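Local coordinates for protein Agap007691-pb (Anopheles gambiae, PDB 5C98) that is of unknown function but belongs to the serpin family and may act as a serine protease inhibitor, at residues E35-P43 / F281-P289. Residues are numbered along the deposited sequence; the frame is centred on the assembly and turned at random.
Sequences EKCNCAVSP and FFVREKTDP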
ATOM      1  N   GLU A  35      -6.926 -15.114  -1.182  1.00 22.47           N
ATOM      2  CA  GLU A  35      -8.244 -14.968  -1.801  1.00 21.93           C
ATOM      3  C   GLU A  35      -9.357 -14.860  -0.771  1.00 24.10           C
ATOM      4  O   GLU A  35     -10.430 -14.345  -1.100  1.00 21.88           O
ATOM      5  CB  GLU A  35      -8.529 -16.068  -2.838  1.00 25.65           C
ATOM      6  CG  GLU A  35      -8.708 -17.454  -2.279  1.00 26.89           C
ATOM      7  CD  GLU A  35      -8.962 -18.506  -3.349  1.00 35.46           C
ATOM      8  OE1 GLU A  35      -9.034 -18.178  -4.558  1.00 29.01           O
ATOM      9  OE2 GLU A  35      -9.113 -19.684  -2.976  1.00 41.64           O
ATOM     10  N   LYS A  36      -9.116 -15.301   0.468  1.00 23.19           N
ATOM     11  CA  LYS A  36     -10.134 -15.289   1.513  1.00 23.31           C
ATOM     12  C   LYS A  36     -10.240 -13.956   2.239  1.00 24.15           C
ATOM     13  O   LYS A  36     -11.190 -13.770   3.005  1.00 28.43           O
ATOM     14  CB  LYS A  36      -9.835 -16.412   2.514  1.00 25.42           C
ATOM     15  CG  LYS A  36      -9.918 -17.769   1.867  1.00 30.02           C
ATOM     16  N   CYS A  37      -9.335 -13.015   1.981  1.00 21.98           N
ATOM     17  CA  CYS A  37      -9.213 -11.778   2.744  1.00 24.49           C
ATOM     18  C   CYS A  37      -9.242 -10.570   1.824  1.00 24.52           C
ATOM     19  O   CYS A  37      -8.957 -10.667   0.627  1.00 21.75           O
ATOM     20  CB  CYS A  37      -7.855 -11.709   3.454  1.00 25.55           C
ATOM     21  SG  CYS A  37      -7.538 -13.130   4.517  1.00 38.82           S
ATOM     22  N   ASN A  38      -9.555  -9.414   2.401  1.00 18.73           N
ATOM     23  CA  ASN A  38      -9.377  -8.145   1.717  1.00 16.79           C
ATOM     24  C   ASN A  38      -7.963  -7.666   1.992  1.00 19.41           C
ATOM     25  O   ASN A  38      -7.349  -8.042   2.993  1.00 24.64           O
ATOM     26  CB  ASN A  38     -10.409  -7.108   2.162  1.00 19.35           C
ATOM     27  CG  ASN A  38     -11.804  -7.517   1.817  1.00 19.40           C
ATOM     28  OD1 ASN A  38     -11.998  -8.348   0.948  1.00 18.03           O
ATOM     29  ND2 ASN A  38     -12.799  -6.955   2.518  1.00 21.28           N
ATOM     30  N   CYS A  39      -7.417  -6.892   1.077  1.00 17.56           N
ATOM     31  CA  CYS A  39      -6.029  -6.467   1.192  1.00 19.14           C
ATOM     32  C   CYS A  39      -5.885  -5.102   0.553  1.00 17.75           C
ATOM     33  O   CYS A  39      -6.554  -4.801  -0.433  1.00 16.59           O
ATOM     34  CB  CYS A  39      -5.114  -7.488   0.491  1.00 19.13           C
ATOM     35  SG  CYS A  39      -3.365  -7.061   0.544  1.00 28.52           S
ATOM     36  N   ALA A  40      -5.031  -4.269   1.150  1.00 16.63           N
ATOM     37  CA  ALA A  40      -4.476  -3.094   0.508  1.00 15.98           C
ATOM     38  C   ALA A  40      -3.043  -2.988   1.007  1.00 15.03           C
ATOM     39  O   ALA A  40      -2.801  -3.048   2.222  1.00 15.13           O
ATOM     40  CB  ALA A  40      -5.277  -1.839   0.858  1.00 20.38           C
ATOM     41  N   VAL A  41      -2.107  -2.854   0.078  1.00 13.60           N
ATOM     42  CA  VAL A  41      -0.691  -2.681   0.382  1.00 13.66           C
ATOM     43  C   VAL A  41      -0.107  -1.594  -0.513  1.00 13.87           C
ATOM     44  O   VAL A  41      -0.627  -1.290  -1.589  1.00 13.64           O
ATOM     45  CB  VAL A  41       0.126  -3.988   0.242  1.00 15.48           C
ATOM     46  CG1 VAL A  41      -0.252  -4.971   1.350  1.00 16.23           C
ATOM     47  CG2 VAL A  41      -0.074  -4.631  -1.139  1.00 14.31           C
ATOM     48  N   SER A  42       1.018  -1.015  -0.088  1.00 12.84           N
ATOM     49  CA  SER A  42       1.773  -0.074  -0.908  1.00 12.66           C
ATOM     50  C   SER A  42       3.213  -0.537  -0.948  1.00 13.52           C
ATOM     51  O   SER A  42       4.039  -0.119  -0.130  1.00 12.95           O
ATOM     52  CB  SER A  42       1.675   1.329  -0.325  1.00 13.25           C
ATOM     53  OG  SER A  42       2.486   2.207  -1.056  1.00 14.80           O
ATOM     54  N   PRO A  43       3.543  -1.416  -1.881  1.00 11.96           N
ATOM     55  CA  PRO A  43       4.950  -1.811  -2.040  1.00 12.50           C
ATOM     56  C   PRO A  43       5.852  -0.623  -2.307  1.00 13.69           C
ATOM     57  O   PRO A  43       7.022  -0.633  -1.913  1.00 13.76           O
ATOM     58  CB  PRO A  43       4.887  -2.803  -3.206  1.00 13.06           C
ATOM     59  CG  PRO A  43       3.460  -3.384  -3.092  1.00 14.18           C
ATOM     60  CD  PRO A  43       2.646  -2.206  -2.743  1.00 13.14           C
ATOM     61  N   PHE A 281     -17.494   0.673  -0.495  1.00 21.62           N
ATOM     62  CA  PHE A 281     -16.601  -0.182   0.263  1.00 21.83           C
ATOM     63  C   PHE A 281     -15.424   0.614   0.792  1.00 21.15           C
ATOM     64  O   PHE A 281     -15.118   1.723   0.340  1.00 18.90           O
ATOM     65  CB  PHE A 281     -16.066  -1.399  -0.563  1.00 21.19           C
ATOM     66  CG  PHE A 281     -14.961  -1.066  -1.537  1.00 17.13           C
ATOM     67  CD1 PHE A 281     -15.222  -0.533  -2.792  1.00 19.14           C
ATOM     68  CD2 PHE A 281     -13.633  -1.296  -1.202  1.00 19.70           C
ATOM     69  CE1 PHE A 281     -14.220  -0.224  -3.677  1.00 19.38           C
ATOM     70  CE2 PHE A 281     -12.600  -0.992  -2.109  1.00 19.09           C
ATOM     71  CZ  PHE A 281     -12.888  -0.444  -3.331  1.00 18.39           C
ATOM     72  N   PHE A 282     -14.772   0.012   1.770  1.00 19.75           N
ATOM     73  CA  PHE A 282     -13.458   0.461   2.183  1.00 18.11           C
ATOM     74  C   PHE A 282     -12.615  -0.777   2.432  1.00 20.41           C
ATOM     75  O   PHE A 282     -13.129  -1.891   2.591  1.00 19.92           O
ATOM     76  CB  PHE A 282     -13.527   1.319   3.437  1.00 19.46           C
ATOM     77  CG  PHE A 282     -13.785   0.534   4.675  1.00 22.00           C
ATOM     78  CD1 PHE A 282     -15.062   0.147   5.012  1.00 24.09           C
ATOM     79  CD2 PHE A 282     -12.724   0.172   5.498  1.00 23.99           C
ATOM     80  CE1 PHE A 282     -15.290  -0.578   6.163  1.00 27.65           C
ATOM     81  CE2 PHE A 282     -12.936  -0.564   6.633  1.00 25.75           C
ATOM     82  CZ  PHE A 282     -14.234  -0.940   6.970  1.00 27.83           C
ATOM     83  N   VAL A 283     -11.304  -0.552   2.454  1.00 17.28           N
ATOM     84  CA  VAL A 283     -10.342  -1.552   2.886  1.00 16.67           C
ATOM     85  C   VAL A 283      -9.402  -0.836   3.832  1.00 19.22           C
ATOM     86  O   VAL A 283      -8.880   0.229   3.499  1.00 20.30           O
ATOM     87  CB  VAL A 283      -9.574  -2.189   1.709  1.00 16.32           C
ATOM     88  CG1 VAL A 283      -8.484  -3.141   2.190  1.00 23.69           C
ATOM     89  CG2 VAL A 283     -10.528  -2.956   0.829  1.00 20.85           C
ATOM     90  N   ARG A 284      -9.244  -1.373   5.029  1.00 17.99           N
ATOM     91  CA  ARG A 284      -8.280  -0.859   5.991  1.00 17.84           C
ATOM     92  C   ARG A 284      -7.577  -2.077   6.554  1.00 18.84           C
ATOM     93  O   ARG A 284      -8.172  -2.819   7.339  1.00 21.32           O
ATOM     94  CB  ARG A 284      -8.968  -0.071   7.092  1.00 20.81           C
ATOM     95  CG  ARG A 284      -7.957   0.594   8.031  1.00 22.30           C
ATOM     96  CD  ARG A 284      -8.582   1.132   9.259  1.00 31.97           C
ATOM     97  NE  ARG A 284      -9.289   2.380   9.018  1.00 31.24           N
ATOM     98  CZ  ARG A 284     -10.610   2.528   9.043  1.00 37.11           C
ATOM     99  NH1 ARG A 284     -11.412   1.491   9.263  1.00 32.13           N
ATOM    100  NH2 ARG A 284     -11.136   3.733   8.840  1.00 40.22           N
ATOM    101  N   GLU A 285      -6.330  -2.295   6.148  1.00 16.55           N
ATOM    102  CA  GLU A 285      -5.686  -3.583   6.363  1.00 18.42           C
ATOM    103  C   GLU A 285      -4.253  -3.407   6.829  1.00 16.55           C
ATOM    104  O   GLU A 285      -3.473  -2.670   6.213  1.00 16.44           O
ATOM    105  CB  GLU A 285      -5.709  -4.439   5.090  1.00 20.40           C
ATOM    106  CG  GLU A 285      -7.107  -4.956   4.673  1.00 22.48           C
ATOM    107  CD  GLU A 285      -7.729  -5.953   5.626  1.00 25.97           C
ATOM    108  OE1 GLU A 285      -7.002  -6.642   6.381  1.00 30.05           O
ATOM    109  OE2 GLU A 285      -8.991  -6.048   5.626  1.00 28.87           O
ATOM    110  N   LYS A 286      -3.925  -4.094   7.918  1.00 17.51           N
ATOM    111  CA  LYS A 286      -2.582  -4.175   8.462  1.00 18.01           C
ATOM    112  C   LYS A 286      -1.893  -5.389   7.854  1.00 18.05           C
ATOM    113  O   LYS A 286      -2.469  -6.487   7.833  1.00 21.00           O
ATOM    114  CB  LYS A 286      -2.668  -4.334   9.977  1.00 21.95           C
ATOM    115  CG  LYS A 286      -1.330  -4.449  10.691  1.00 20.48           C
ATOM    116  CD  LYS A 286      -1.483  -4.414  12.210  1.00 26.95           C
ATOM    117  CE  LYS A 286      -2.149  -5.652  12.748  1.00 33.16           C
ATOM    118  NZ  LYS A 286      -2.598  -5.425  14.146  1.00 36.60           N
ATOM    119  N   THR A 287      -0.674  -5.195   7.356  1.00 16.69           N
ATOM    120  CA  THR A 287       0.109  -6.252   6.743  1.00 18.72           C
ATOM    121  C   THR A 287       1.520  -6.213   7.299  1.00 19.37           C
ATOM    122  O   THR A 287       1.907  -5.284   8.013  1.00 18.92           O
ATOM    123  CB  THR A 287       0.133  -6.112   5.221  1.00 17.31           C
ATOM    124  OG1 THR A 287       0.687  -4.840   4.858  1.00 17.87           O
ATOM    125  CG2 THR A 287      -1.274  -6.229   4.659  1.00 18.30           C
ATOM    126  N   ASP A 288       2.331  -7.192   6.899  1.00 18.40           N
ATOM    127  CA  ASP A 288       3.646  -7.430   7.484  1.00 18.34           C
ATOM    128  C   ASP A 288       4.665  -7.506   6.359  1.00 19.81           C
ATOM    129  O   ASP A 288       4.986  -8.596   5.876  1.00 17.93           O
ATOM    130  CB  ASP A 288       3.625  -8.723   8.298  1.00 22.10           C
ATOM    131  CG  ASP A 288       4.867  -8.915   9.139  1.00 25.96           C
ATOM    132  OD1 ASP A 288       5.838  -8.171   8.948  1.00 21.20           O
ATOM    133  OD2 ASP A 288       4.882  -9.828  10.009  1.00 32.39           O
ATOM    134  N   PRO A 289       5.202  -6.370   5.923  1.00 16.70           N
ATOM    135  CA  PRO A 289       6.301  -6.398   4.947  1.00 16.86           C
ATOM    136  C   PRO A 289       7.449  -7.306   5.315  1.00 17.55           C
ATOM    137  O   PRO A 289       8.140  -7.814   4.418  1.00 18.10           O
ATOM    138  CB  PRO A 289       6.735  -4.925   4.883  1.00 15.49           C
ATOM    139  CG  PRO A 289       5.524  -4.163   5.238  1.00 15.60           C
ATOM    140  CD  PRO A 289       4.677  -5.013   6.132  1.00 16.37           C
TER
HETATM  141  O   HOH W   1     -12.870  -4.195   3.876  1.00 20.99           O
HETATM  142  O   HOH W   2      -9.908  -8.936   5.259  1.00 28.51           O
HETATM  143  O   HOH W   3      -1.169  -2.856   4.474  1.00 16.51           O
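The carboxylate of E285 and the C39–A40 peptide group each present one face across the contact. N38 O lies 3.4 Å from E285 CD, almost straight above it along the normal to the carboxylate, so the carbonyl oxygen lies over the face, not at an edge. The bend at chi2 (-67°) brings CD back over N38 O, and chi3 sets the plane so that its face meets the carbonyl. Water 2 lies on the same side, well out of the carboxylate plane; it donates to E285 OE2 and accepts from N38 N at 2.9 Å, linking the two groups indirectly. On the C39–A40 peptide the covering group is a methyl: V283 CG1 stands over C39 C at 3.6 Å and also touches A40 CB at 3.7 Å. E285 CB comes to the same side, tilted well off the normal at A40 N, which is buried and has no hydrogen-bonding partner. This is serpin sheet B meeting sheet A: strand 39-41 pairs with 366-372, strand 282-287 with 320-328. Their local axes cross at -67°, 6.1 Å apart, without a direct hydrogen bond, and V283, E285 and T287 point CB at strand 39-41: a close, steep crossing, not strand pairing. Farther along, the V41 side chain lies athwart that of T287, V41 CG1 reaching T287 OG1 at 3.6 Å and T287 CG2 at 3.7 Å. Water 3 lies within hydrogen-bonding range of A40 O, E285 O and T287 OG1. At the other end, water 1 accepts from N38 ND2 and donates to F282 O at 2.7 Å, while N38 OD1 is gripped by the backbone N-H groups of S373 and K374.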